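PDB 3E39: putative Nitroreductase from Desulfovibrio desulfuricans subsp. desulfuricans str. G20, which binds flavin mononucleotide and, as a member of the nitroreductase family, probably acts as an FMN-dependent oxidoreductase. Local coordinates for residues A[34-37]-A[38-42]; A[59-62]-A[63-66]; A[86-89]-A[90-93]; A[94-97]-A[98-101]; A[162-165]-A[166-169]. One frame throughout, in Å; residues are numbered along the deposited sequence. Where two conformers were deposited one is given.

The five local contacts show how the chemistry of a short stretch follows its place in the fold. Contacts 1 and 4 are buried and face the second subunit; contact 4 is wholly helical, contact 1 ends in a loop, and they touch where Pro42 meets Ala100. Contact 3 leads straight into contact 4, joining strand 80-87 to helix 94-114, and Asp97 of the latter binds backbone N-H groups of the former. Contacts 2, 3 and 5 lie farther out and are partly buried; 2 and 5, on opposite sides of the chain's centre, each carry an arginine-carboxylate salt bridge. Contacts 1, 3 and 4 hold residues of one FMN pocket, and contact 5 supplies an arginine to the other.

Contact 1. Residues A[34-37]-A[38-42]; sequences ILEA and GIWAP. With FMN (flavin mononucleotide), chain G.
The C-terminal end of helix 28-39, which runs out into the FMN pocket at Pro42, is where Glu36 meets Ile39 and Trp40. The helix keeps its regular bonds up to Ile39: Gly38 N donates to Ile34 O, and Ile39 N meets Leu35 O at 3.0 Å. Past this point the pattern frays, for Trp40 N divides between Glu36 O at 3.3 Å and a weak bond to Ala37 O. The side chain of Glu36 bends at chi2 (-69°) and lies alongside those of Ile39 and Trp40, pointing the same way. Its OE1 stands 3.8 Å from Ile39 CD1. A water spans the gap to the indole, giving a proton to Glu36 OE1 and accepting from Trp40 NE1 at 3.0 Å, in the plane of the ring. Glu36 O also lies in that plane, at the ring edge, 3.2 Å from Trp40 CD1. The carboxylate and indole planes are 37° apart. Trp40 makes a cation-pi contact with Arg13 of the second subunit, and its carbonyl accepts from Arg15 of that subunit. Beyond the helix, Pro42 CB comes within 3.1 Å of O3' of the flavin ribityl chain. Dimers of the nitroreductase family bind FMN at the subunit interface, in agreement with a site that takes Pro42 from this chain and Arg15 from the other.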
# COMPACT_ATOMS: atom_id res chain seq x y z
N ILE A 34 11.22 10.29 -2.33
CA ILE A 34 9.95 9.65 -2.66
C ILE A 34 10.22 8.25 -3.23
O ILE A 34 9.61 7.26 -2.82
CB ILE A 34 9.10 10.52 -3.60
CG1 ILE A 34 8.58 11.76 -2.86
CG2 ILE A 34 7.90 9.73 -4.11
CD1 ILE A 34 8.03 12.88 -3.78
N LEU A 35 11.15 8.16 -4.16
CA LEU A 35 11.47 6.88 -4.78
C LEU A 35 12.02 5.90 -3.72
O LEU A 35 11.66 4.72 -3.73
CB LEU A 35 12.47 7.07 -5.91
CG LEU A 35 11.96 7.74 -7.18
CD1 LEU A 35 13.18 8.05 -8.07
CD2 LEU A 35 10.97 6.89 -7.89
N GLU A 36 12.86 6.39 -2.81
CA GLU A 36 13.42 5.55 -1.71
C GLU A 36 12.32 4.97 -0.84
O GLU A 36 12.42 3.82 -0.38
CB GLU A 36 14.41 6.35 -0.84
CG GLU A 36 15.79 6.56 -1.48
CD GLU A 36 16.59 5.28 -1.58
OE1 GLU A 36 16.44 4.39 -0.71
OE2 GLU A 36 17.40 5.17 -2.51
N ALA A 37 11.28 5.76 -0.59
CA ALA A 37 10.10 5.28 0.16
C ALA A 37 9.45 4.14 -0.63
O ALA A 37 9.07 3.10 -0.08
CB ALA A 37 9.09 6.42 0.37
N GLY A 38 9.33 4.33 -1.94
CA GLY A 38 8.76 3.32 -2.81
C GLY A 38 9.49 1.97 -2.80
O GLY A 38 8.83 0.94 -2.65
N ILE A 39 10.83 1.97 -2.93
CA ILE A 39 11.58 0.72 -3.00
C ILE A 39 11.59 -0.02 -1.66
O ILE A 39 11.78 -1.25 -1.63
CB ILE A 39 13.01 0.90 -3.54
CG1 ILE A 39 13.91 1.61 -2.55
CG2 ILE A 39 13.01 1.63 -4.91
CD1 ILE A 39 15.40 1.57 -3.01
N TRP A 40 11.36 0.71 -0.57
CA TRP A 40 11.31 0.12 0.78
C TRP A 40 9.94 -0.44 1.20
O TRP A 40 9.79 -0.99 2.29
CB TRP A 40 11.95 1.04 1.84
CG TRP A 40 13.45 0.89 1.78
CD1 TRP A 40 14.31 1.65 1.04
CD2 TRP A 40 14.23 -0.15 2.36
NE1 TRP A 40 15.58 1.17 1.18
CE2 TRP A 40 15.57 0.06 1.98
CE3 TRP A 40 13.94 -1.22 3.20
CZ2 TRP A 40 16.60 -0.77 2.39
CZ3 TRP A 40 14.94 -2.05 3.60
CH2 TRP A 40 16.27 -1.82 3.20
N ALA A 41 8.95 -0.32 0.32
CA ALA A 41 7.70 -1.04 0.54
C ALA A 41 8.04 -2.54 0.50
O ALA A 41 9.00 -2.96 -0.16
CB ALA A 41 6.68 -0.71 -0.56
N PRO A 42 7.27 -3.36 1.21
CA PRO A 42 7.51 -4.81 1.19
C PRO A 42 7.04 -5.48 -0.12
O PRO A 42 6.26 -4.93 -0.88
CB PRO A 42 6.66 -5.30 2.37
CG PRO A 42 5.51 -4.32 2.40
CD PRO A 42 6.14 -3.00 2.09
N1 FMN G . 6.45 -12.95 5.18
C2 FMN G . 6.25 -14.19 5.74
O2 FMN G . 6.95 -14.50 6.68
N3 FMN G . 5.27 -15.05 5.30
C4 FMN G . 4.43 -14.72 4.28
O4 FMN G . 3.39 -15.36 4.12
C4A FMN G . 4.62 -13.49 3.67
N5 FMN G . 3.80 -13.12 2.64
C5A FMN G . 3.96 -11.87 2.07
C6 FMN G . 3.14 -11.54 1.02
C7 FMN G . 3.25 -10.29 0.41
C7M FMN G . 2.40 -9.93 -0.77
C8 FMN G . 4.21 -9.37 0.85
C8M FMN G . 4.18 -7.93 0.36
C9 FMN G . 5.05 -9.72 1.88
C9A FMN G . 4.95 -10.98 2.50
N10 FMN G . 5.78 -11.36 3.57
C10 FMN G . 5.61 -12.59 4.14
C1' FMN G . 6.83 -10.45 4.14
C2' FMN G . 8.02 -10.34 3.18
O2' FMN G . 8.78 -11.53 3.22
C3' FMN G . 8.83 -9.09 3.51
O3' FMN G . 8.09 -7.93 3.31
C4' FMN G . 10.13 -9.01 2.71
O4' FMN G . 10.96 -10.12 3.02
C5' FMN G . 10.91 -7.75 3.04
O5' FMN G . 11.15 -7.65 4.44
P FMN G . 10.68 -6.37 5.25
O1P FMN G . 11.34 -6.42 6.61
O2P FMN G . 9.16 -6.44 5.31
O3P FMN G . 11.11 -5.13 4.53
O HOH W 1 17.92 2.44 -0.14

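Contact 2. Residues A[59-62]-A[63-66]; sequences DPRC and DILA
Leu65 swings CG beside its own backbone N (chi1 -68°), which lays CG against Arg61 O at 3.4 Å; the helical backbone places Ile64 CB at the same distance, 3.4 Å, from Arg61 O. Both belong to the short helix 61-66, which Asp59 caps: its OD1 accepts from Arg61 N at 2.9 Å. The turn is closed further by Asp63 N, which donates to Pro60 O at 3.1 Å. Regular helical bonds follow, Leu65 N to Arg61 O at 2.9 Å and Ala66 N to Cys62 O. The side chain of Arg61 turns back and grips Asp59 side-on, NE to OD1 and NH2 to OD2, so that one carboxylate serves both the capping bond and a salt bridge. Arg61 NH2 has a further carboxylate partner in Glu171 of the second subunit, so the guanidinium is shared between two carboxylates across the subunit interface. The apolar side of the turn faces inward, Cys62 and Leu65 touching Ile55 of strand 50-56 and Ile64 resting on Leu132 of helix 129-135. On Asp59, the OD1 bonds from Arg61 NE, nearly straight at 172°, and from Arg61 N arrive from the same face of the carboxylate plane.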
# COMPACT_ATOMS: atom_id res chain seq x y z
N ASP A 59 9.59 17.47 -19.67
CA ASP A 59 9.93 16.30 -20.50
C ASP A 59 8.87 16.14 -21.59
O ASP A 59 7.69 16.12 -21.27
CB ASP A 59 9.93 15.05 -19.61
CG ASP A 59 10.53 13.83 -20.29
OD1 ASP A 59 10.22 13.54 -21.46
OD2 ASP A 59 11.28 13.12 -19.62
N PRO A 60 9.27 16.01 -22.87
CA PRO A 60 8.24 15.89 -23.91
C PRO A 60 7.33 14.67 -23.76
O PRO A 60 6.24 14.66 -24.32
CB PRO A 60 9.05 15.82 -25.22
CG PRO A 60 10.46 15.78 -24.85
CD PRO A 60 10.64 16.03 -23.42
N ARG A 61 7.78 13.65 -23.01
CA ARG A 61 6.96 12.48 -22.75
C ARG A 61 5.70 12.80 -21.94
O ARG A 61 4.79 11.97 -21.89
CB ARG A 61 7.76 11.38 -22.08
CG ARG A 61 8.72 10.70 -23.03
CD ARG A 61 9.63 9.74 -22.31
NE ARG A 61 10.63 10.44 -21.49
CZ ARG A 61 11.62 9.82 -20.86
NH1 ARG A 61 11.77 8.52 -20.95
NH2 ARG A 61 12.49 10.52 -20.16
N CYS A 62 5.63 13.98 -21.33
CA CYS A 62 4.41 14.42 -20.60
C CYS A 62 3.27 14.59 -21.57
O CYS A 62 2.11 14.37 -21.23
CB CYS A 62 4.57 15.77 -19.91
SG CYS A 62 5.49 15.75 -18.42
N ASP A 63 3.60 15.01 -22.79
CA ASP A 63 2.60 15.21 -23.82
C ASP A 63 2.04 13.86 -24.22
O ASP A 63 0.85 13.72 -24.51
CB ASP A 63 3.19 15.89 -25.05
CG ASP A 63 3.45 17.37 -24.86
OD1 ASP A 63 3.12 17.96 -23.81
OD2 ASP A 63 3.98 17.94 -25.83
N ILE A 64 2.93 12.87 -24.30
CA ILE A 64 2.53 11.51 -24.61
C ILE A 64 1.60 11.00 -23.52
O ILE A 64 0.55 10.45 -23.82
CB ILE A 64 3.72 10.55 -24.81
CG1 ILE A 64 4.60 11.04 -25.99
CG2 ILE A 64 3.19 9.12 -25.03
CD1 ILE A 64 5.85 10.21 -26.20
N LEU A 65 2.00 11.15 -22.26
CA LEU A 65 1.14 10.76 -21.14
C LEU A 65 -0.24 11.39 -21.21
O LEU A 65 -1.26 10.71 -21.07
CB LEU A 65 1.81 11.10 -19.79
CG LEU A 65 3.07 10.31 -19.43
CD1 LEU A 65 3.69 10.86 -18.15
CD2 LEU A 65 2.74 8.82 -19.27
N ALA A 66 -0.26 12.69 -21.48
CA ALA A 66 -1.52 13.46 -21.52
C ALA A 66 -2.45 13.00 -22.62
O ALA A 66 -3.67 13.05 -22.46
CB ALA A 66 -1.24 14.96 -21.65

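Contact 3. Residues A[86-89]-A[90-93]; sequences LDRE and AMYN. With FMN (flavin mononucleotide), chain G; ACT (acetate ion), chain C.
Strand 80-87 ends at Asp87, and the chain bends at once: Ala90 N donates to Asp87 O at 3.0 Å, closing a turn. Residues 90-93 then run on without regular structure to the start of helix 94-114. The carboxylate of Asp87 reinforces the bend, since its OD1 accepts from Glu89 N at 2.8 Å on the anti side, tilted out of the carboxylate plane, an Asx turn. Having CG anti to the backbone nitrogen (chi1 178°) puts OD1 within reach of that N-H. The same carboxylate forms two salt bridges, tying the turn to Arg51 of strand 50-56 and to Arg142, just before strand 143-152.

The apolar contact belongs to Leu86 and Met91, a selenomethionine here, whose side chains cross at about a right angle. The chain of Met91 bends at chi3 (77°) and sets CE 3.7 Å from Leu86 CD1. Its CG passes Asp87 O at 3.4 Å. Farther along, Tyr92 takes part in the FMN pocket: its OH donates to atom O of an acetate ion, probably from the crystallisation liquor, at 2.8 Å, in the plane of the ring, and lies 3.7 Å from the flavin methyl C7M. Asn93 CB covers one face of the phenol, 3.8 Å above the plane.

Asn93 is the N-cap of helix 94-114, and Asp97 on that helix accepts from the backbone N-H groups of Tyr92 and Asn93. Leu86 packs against Asp97 and His98 of the helix, beside Cys50 of strand 50-56 and Glu146 of strand 143-152.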
# COMPACT_ATOMS: atom_id res chain seq x y z
N LEU A 86 5.44 -3.18 -12.70
CA LEU A 86 5.98 -4.43 -12.21
C LEU A 86 6.79 -5.02 -13.37
O LEU A 86 6.38 -4.99 -14.54
CB LEU A 86 4.93 -5.45 -11.81
CG LEU A 86 4.08 -5.12 -10.59
CD1 LEU A 86 2.89 -6.01 -10.48
CD2 LEU A 86 4.95 -5.20 -9.34
N ASP A 87 7.97 -5.52 -13.02
CA ASP A 87 8.81 -6.26 -13.96
C ASP A 87 8.21 -7.66 -14.04
O ASP A 87 8.20 -8.41 -13.07
CB ASP A 87 10.24 -6.29 -13.45
CG ASP A 87 11.18 -7.08 -14.35
OD1 ASP A 87 10.75 -7.99 -15.08
OD2 ASP A 87 12.39 -6.84 -14.28
N ARG A 88 7.71 -8.02 -15.21
CA ARG A 88 7.07 -9.33 -15.39
C ARG A 88 7.98 -10.51 -15.08
O ARG A 88 7.49 -11.56 -14.68
CB ARG A 88 6.47 -9.46 -16.79
CG ARG A 88 5.33 -8.47 -17.02
CD ARG A 88 4.65 -8.65 -18.38
NE ARG A 88 3.65 -7.61 -18.63
CZ ARG A 88 2.39 -7.65 -18.20
NH1 ARG A 88 1.94 -8.65 -17.46
NH2 ARG A 88 1.58 -6.64 -18.46
N GLU A 89 9.29 -10.34 -15.27
CA GLU A 89 10.23 -11.43 -14.95
C GLU A 89 10.40 -11.66 -13.45
O GLU A 89 10.65 -12.78 -13.02
CB GLU A 89 11.60 -11.16 -15.59
CG GLU A 89 11.57 -11.34 -17.08
CD GLU A 89 11.09 -12.74 -17.45
OE1 GLU A 89 11.69 -13.72 -16.91
OE2 GLU A 89 10.12 -12.87 -18.24
N ALA A 90 10.22 -10.61 -12.66
CA ALA A 90 10.35 -10.68 -11.22
C ALA A 90 9.06 -11.05 -10.47
O ALA A 90 9.08 -11.17 -9.25
CB ALA A 90 10.86 -9.35 -10.72
N MSE A 91 7.93 -11.20 -11.17
CA MSE A 91 6.67 -11.50 -10.48
C MSE A 91 6.55 -12.95 -10.03
O MSE A 91 7.05 -13.84 -10.73
CB MSE A 91 5.47 -11.18 -11.37
CG MSE A 91 5.34 -9.73 -11.69
SE MSE A 91 3.86 -9.31 -12.88
CE MSE A 91 2.60 -9.41 -11.81
N TYR A 92 5.90 -13.18 -8.89
CA TYR A 92 5.64 -14.57 -8.43
C TYR A 92 4.17 -14.90 -8.28
O TYR A 92 3.76 -16.08 -8.20
CB TYR A 92 6.36 -14.86 -7.11
CG TYR A 92 5.63 -14.38 -5.85
CD1 TYR A 92 5.51 -13.02 -5.57
CD2 TYR A 92 5.10 -15.27 -4.93
CE1 TYR A 92 4.86 -12.56 -4.42
CE2 TYR A 92 4.46 -14.82 -3.76
CZ TYR A 92 4.36 -13.46 -3.51
OH TYR A 92 3.73 -12.99 -2.37
N ASN A 93 3.35 -13.84 -8.23
CA ASN A 93 1.94 -13.98 -8.04
C ASN A 93 1.30 -12.67 -8.42
O ASN A 93 1.59 -11.66 -7.81
CB ASN A 93 1.65 -14.33 -6.58
CG ASN A 93 0.16 -14.56 -6.31
OD1 ASN A 93 -0.63 -13.63 -6.21
ND2 ASN A 93 -0.23 -15.84 -6.17
N1 FMN G . 6.45 -12.95 5.18
C2 FMN G . 6.25 -14.19 5.74
O2 FMN G . 6.95 -14.50 6.68
N3 FMN G . 5.27 -15.05 5.30
C4 FMN G . 4.43 -14.72 4.28
O4 FMN G . 3.39 -15.36 4.12
C4A FMN G . 4.62 -13.49 3.67
N5 FMN G . 3.80 -13.12 2.64
C5A FMN G . 3.96 -11.87 2.07
C6 FMN G . 3.14 -11.54 1.02
C7 FMN G . 3.25 -10.29 0.41
C7M FMN G . 2.40 -9.93 -0.77
C8 FMN G . 4.21 -9.37 0.85
C8M FMN G . 4.18 -7.93 0.36
C9 FMN G . 5.05 -9.72 1.88
C9A FMN G . 4.95 -10.98 2.50
N10 FMN G . 5.78 -11.36 3.57
C10 FMN G . 5.61 -12.59 4.14
C1' FMN G . 6.83 -10.45 4.14
C2' FMN G . 8.02 -10.34 3.18
O2' FMN G . 8.78 -11.53 3.22
C3' FMN G . 8.83 -9.09 3.51
O3' FMN G . 8.09 -7.93 3.31
C4' FMN G . 10.13 -9.01 2.71
O4' FMN G . 10.96 -10.12 3.02
C5' FMN G . 10.91 -7.75 3.04
O5' FMN G . 11.15 -7.65 4.44
P FMN G . 10.68 -6.37 5.25
O1P FMN G . 11.34 -6.42 6.61
O2P FMN G . 9.16 -6.44 5.31
O3P FMN G . 11.11 -5.13 4.53
C ACT C . 3.82 -16.02 -0.34
O ACT C . 3.09 -15.03 -0.54
OXT ACT C . 3.37 -17.11 -0.71
CH3 ACT C . 5.16 -15.88 0.32
O HOH W 2 7.41 -14.52 -13.28

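Contact 4. Residues A[94-97]-A[98-101]; sequences EVKD and HQAA. With ACT (acetate ion), chain C.
Glu94 OE1 accepts from a water at 2.7 Å, and the same water lies in the plane of the histidine ring, 2.8 Å from His98 NE2, bridging the first turns of helix 94-114 just after its N-cap. Beneath this link Glu94 O takes the backbone N-H of His98 at 2.9 Å, one of four i to i+4 bonds that open the helix. The imidazole comes back toward the same carbonyl, CD2 3.0 Å from Glu94 O; its placement follows from chi1 of -70°, which sets CG beside the backbone N. His98 ND1 is bonded to Glu146 on strand 143-152, so both ring nitrogens have polar partners. The next residue, Gln99, is extended beyond CG and lies beside Lys96 while crossing Val95. Its NE2 sits 3.7 Å from Val95 CG1 and binds Glu146 of the second subunit, and Gln99 OE1 lies alongside the lysine, 3.5 Å from Lys96 CA. Lys96 belongs to the FMN pocket, where its ammonium reaches Asn127 OD1 and Gly123 O of the second subunit. The lysine chain bends at chi3 (-139°) as it leads to an acetate, probably from the crystallisation liquor, and Lys96 NZ donates to its atom O at 3.0 Å.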
# COMPACT_ATOMS: atom_id res chain seq x y z
N GLU A 94 0.43 -12.68 -9.41
CA GLU A 94 -0.05 -11.38 -9.93
C GLU A 94 -0.84 -10.59 -8.87
O GLU A 94 -0.56 -9.40 -8.67
CB GLU A 94 -0.79 -11.53 -11.27
CG GLU A 94 0.06 -12.30 -12.31
CD GLU A 94 -0.32 -12.05 -13.76
OE1 GLU A 94 -1.26 -11.29 -14.03
OE2 GLU A 94 0.35 -12.63 -14.65
N VAL A 95 -1.76 -11.23 -8.17
CA VAL A 95 -2.49 -10.50 -7.11
C VAL A 95 -1.52 -9.89 -6.08
O VAL A 95 -1.60 -8.69 -5.81
CB VAL A 95 -3.52 -11.39 -6.38
CG1 VAL A 95 -3.97 -10.72 -5.08
CG2 VAL A 95 -4.71 -11.71 -7.33
N LYS A 96 -0.65 -10.72 -5.52
CA LYS A 96 0.29 -10.27 -4.47
C LYS A 96 1.28 -9.20 -4.94
O LYS A 96 1.68 -8.33 -4.17
CB LYS A 96 1.00 -11.47 -3.83
CG LYS A 96 0.01 -12.37 -3.07
CD LYS A 96 0.72 -13.54 -2.44
CE LYS A 96 -0.05 -14.78 -2.58
NZ LYS A 96 0.59 -15.91 -1.91
N ASP A 97 1.68 -9.26 -6.20
CA ASP A 97 2.61 -8.27 -6.76
C ASP A 97 1.87 -6.97 -7.08
O ASP A 97 2.43 -5.87 -6.91
CB ASP A 97 3.36 -8.86 -7.96
CG ASP A 97 4.43 -9.86 -7.56
OD1 ASP A 97 5.09 -9.68 -6.51
OD2 ASP A 97 4.61 -10.85 -8.30
N HIS A 98 0.59 -7.07 -7.48
CA HIS A 98 -0.24 -5.85 -7.59
C HIS A 98 -0.37 -5.21 -6.19
O HIS A 98 -0.28 -3.97 -6.06
CB HIS A 98 -1.61 -6.11 -8.21
CG HIS A 98 -1.56 -6.45 -9.66
ND1 HIS A 98 -0.95 -5.63 -10.60
CD2 HIS A 98 -2.07 -7.50 -10.35
CE1 HIS A 98 -1.05 -6.19 -11.79
NE2 HIS A 98 -1.72 -7.33 -11.67
N GLN A 99 -0.58 -6.03 -5.16
CA GLN A 99 -0.69 -5.52 -3.79
C GLN A 99 0.62 -4.83 -3.40
O GLN A 99 0.62 -3.73 -2.83
CB GLN A 99 -0.98 -6.64 -2.79
CG GLN A 99 -2.35 -7.27 -2.91
CD GLN A 99 -2.48 -8.52 -2.05
OE1 GLN A 99 -1.48 -9.09 -1.64
NE2 GLN A 99 -3.73 -8.98 -1.82
N ALA A 100 1.74 -5.43 -3.78
CA ALA A 100 3.04 -4.83 -3.47
C ALA A 100 3.21 -3.48 -4.18
O ALA A 100 3.76 -2.55 -3.59
CB ALA A 100 4.15 -5.73 -3.85
N ALA A 101 2.71 -3.38 -5.43
CA ALA A 101 2.77 -2.13 -6.19
C ALA A 101 1.94 -1.09 -5.46
O ALA A 101 2.36 0.06 -5.34
CB ALA A 101 2.30 -2.32 -7.63
C ACT C . 3.82 -16.02 -0.34
O ACT C . 3.09 -15.03 -0.54
OXT ACT C . 3.37 -17.11 -0.71
CH3 ACT C . 5.16 -15.88 0.32
O HOH W 3 -2.85 -9.29 -13.32

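Contact 5. Residues A[162-165]-A[166-169]; sequences RRPL and AELL. With FMN (flavin mononucleotide), chain E.
Salt bridging comes first, between Arg163 and Glu167. NE and NH2 of the guanidinium both close on one oxygen, Glu167 OE1, side-on at 3.0 Å from NE and 3.1 Å from NH2. That oxygen lies close to the guanidinium plane, while the carboxylate plane is turned 61° from it, and the two side chains cross at about a right angle. The arginine gets there by a bend at chi3 (71°), whereas the glutamate is extended. Glu167 O lies over one face of the guanidinium, toward its rim, and a water donates to Glu167 O and accepts a weak bond from Arg163 NH2. The proline ring lies against the carboxylate end of the glutamate, Pro164 CD 3.5 Å from Glu167 CD.

Backbone bonds, some of them weak, form the short, weakly bonded helix 165-168. Glu167 N donates to Pro164 O at 2.9 Å and Leu168 N to Leu165 O.

Apolar contacts fill in round it. Leu165 CG meets Leu169 CD1 at 3.8 Å. Leu168 CD2 lies by Arg163 CD, and across the interface Leu168 packs on Arg51 of the second subunit.

Ligand binding falls to Arg162, whose NH2 donates to the FMN phosphate oxygen O3P at 2.8 Å, at the guanidinium edge, with Arg15 sharing the site. NH2 also binds Trp40 O and NE binds Ala41 O, both of the second subunit. While Arg163, paired with a carboxylate, spans the start of the helix that follows, Arg162 bridges phosphate and partner-subunit carbonyls, so that flavin binding and dimer contact share one guanidinium.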
# COMPACT_ATOMS: atom_id res chain seq x y z
N ARG A 162 -14.53 8.72 4.36
CA ARG A 162 -14.44 7.26 4.48
C ARG A 162 -15.65 6.78 5.26
O ARG A 162 -16.20 7.51 6.10
CB ARG A 162 -13.17 6.80 5.18
CG ARG A 162 -11.88 7.02 4.42
CD ARG A 162 -11.75 6.20 3.11
NE ARG A 162 -10.38 6.43 2.61
CZ ARG A 162 -9.99 7.50 1.93
NH1 ARG A 162 -10.87 8.43 1.57
NH2 ARG A 162 -8.72 7.64 1.57
N ARG A 163 -16.05 5.55 4.97
CA ARG A 163 -17.11 4.88 5.72
C ARG A 163 -16.60 4.64 7.15
O ARG A 163 -15.39 4.61 7.38
CB ARG A 163 -17.46 3.54 5.08
CG ARG A 163 -18.06 3.67 3.70
CD ARG A 163 -18.43 2.32 3.12
NE ARG A 163 -19.59 1.71 3.77
CZ ARG A 163 -20.01 0.47 3.55
NH1 ARG A 163 -19.37 -0.32 2.70
NH2 ARG A 163 -21.07 0.00 4.20
N PRO A 164 -17.52 4.54 8.12
CA PRO A 164 -17.11 4.27 9.48
C PRO A 164 -16.52 2.90 9.58
O PRO A 164 -16.97 1.99 8.90
CB PRO A 164 -18.42 4.33 10.28
CG PRO A 164 -19.42 4.90 9.41
CD PRO A 164 -18.98 4.67 8.00
N LEU A 165 -15.51 2.75 10.42
CA LEU A 165 -14.87 1.44 10.65
C LEU A 165 -15.87 0.35 10.90
O LEU A 165 -15.72 -0.80 10.43
CB LEU A 165 -13.92 1.55 11.85
CG LEU A 165 -13.20 0.28 12.27
CD1 LEU A 165 -12.53 -0.29 11.05
CD2 LEU A 165 -12.23 0.62 13.41
N ALA A 166 -16.92 0.70 11.66
CA ALA A 166 -17.99 -0.25 11.99
C ALA A 166 -18.65 -0.90 10.76
O ALA A 166 -19.00 -2.09 10.80
CB ALA A 166 -19.05 0.45 12.84
N GLU A 167 -18.79 -0.13 9.68
CA GLU A 167 -19.36 -0.64 8.46
C GLU A 167 -18.37 -1.48 7.65
O GLU A 167 -18.78 -2.20 6.72
CB GLU A 167 -19.86 0.51 7.57
CG GLU A 167 -21.03 1.28 8.19
CD GLU A 167 -21.53 2.41 7.33
OE1 GLU A 167 -21.20 2.48 6.12
OE2 GLU A 167 -22.24 3.27 7.87
N LEU A 168 -17.09 -1.37 7.98
CA LEU A 168 -16.03 -2.06 7.23
C LEU A 168 -15.50 -3.33 7.93
O LEU A 168 -14.77 -4.11 7.34
CB LEU A 168 -14.89 -1.07 6.96
CG LEU A 168 -15.27 0.16 6.12
CD1 LEU A 168 -14.06 1.09 6.03
CD2 LEU A 168 -15.74 -0.24 4.74
N LEU A 169 -15.89 -3.53 9.18
CA LEU A 169 -15.54 -4.73 9.92
C LEU A 169 -16.52 -5.85 9.63
O LEU A 169 -17.75 -5.59 9.53
CB LEU A 169 -15.55 -4.42 11.42
CG LEU A 169 -14.40 -3.60 11.99
CD1 LEU A 169 -14.74 -3.06 13.38
CD2 LEU A 169 -13.14 -4.48 12.02
N1 FMN E . -7.73 10.13 -8.84
C2 FMN E . -7.88 10.77 -10.05
O2 FMN E . -8.13 11.96 -10.11
N3 FMN E . -7.70 10.08 -11.23
C4 FMN E . -7.40 8.74 -11.28
O4 FMN E . -7.05 8.23 -12.35
C4A FMN E . -7.26 8.07 -10.06
N5 FMN E . -6.94 6.73 -10.07
C5A FMN E . -6.77 6.04 -8.87
C6 FMN E . -6.48 4.67 -8.91
C7 FMN E . -6.29 3.95 -7.73
C7M FMN E . -6.15 2.45 -7.77
C8 FMN E . -6.42 4.62 -6.49
C8M FMN E . -6.19 3.88 -5.20
C9 FMN E . -6.74 5.98 -6.47
C9A FMN E . -6.92 6.71 -7.66
N10 FMN E . -7.24 8.10 -7.65
C10 FMN E . -7.41 8.77 -8.85
C1' FMN E . -7.44 8.84 -6.39
C2' FMN E . -8.78 8.51 -5.72
O2' FMN E . -9.84 9.16 -6.40
C3' FMN E . -8.73 8.97 -4.27
O3' FMN E . -7.69 8.27 -3.61
C4' FMN E . -10.03 8.70 -3.52
O4' FMN E . -11.07 9.46 -4.10
C5' FMN E . -9.93 9.08 -2.06
O5' FMN E . -9.38 10.37 -1.91
P FMN E . -8.08 10.73 -1.04
O1P FMN E . -6.89 10.14 -1.77
O2P FMN E . -8.01 12.24 -0.90
O3P FMN E . -8.28 10.04 0.29
O HOH W 4 -21.58 -2.67 5.84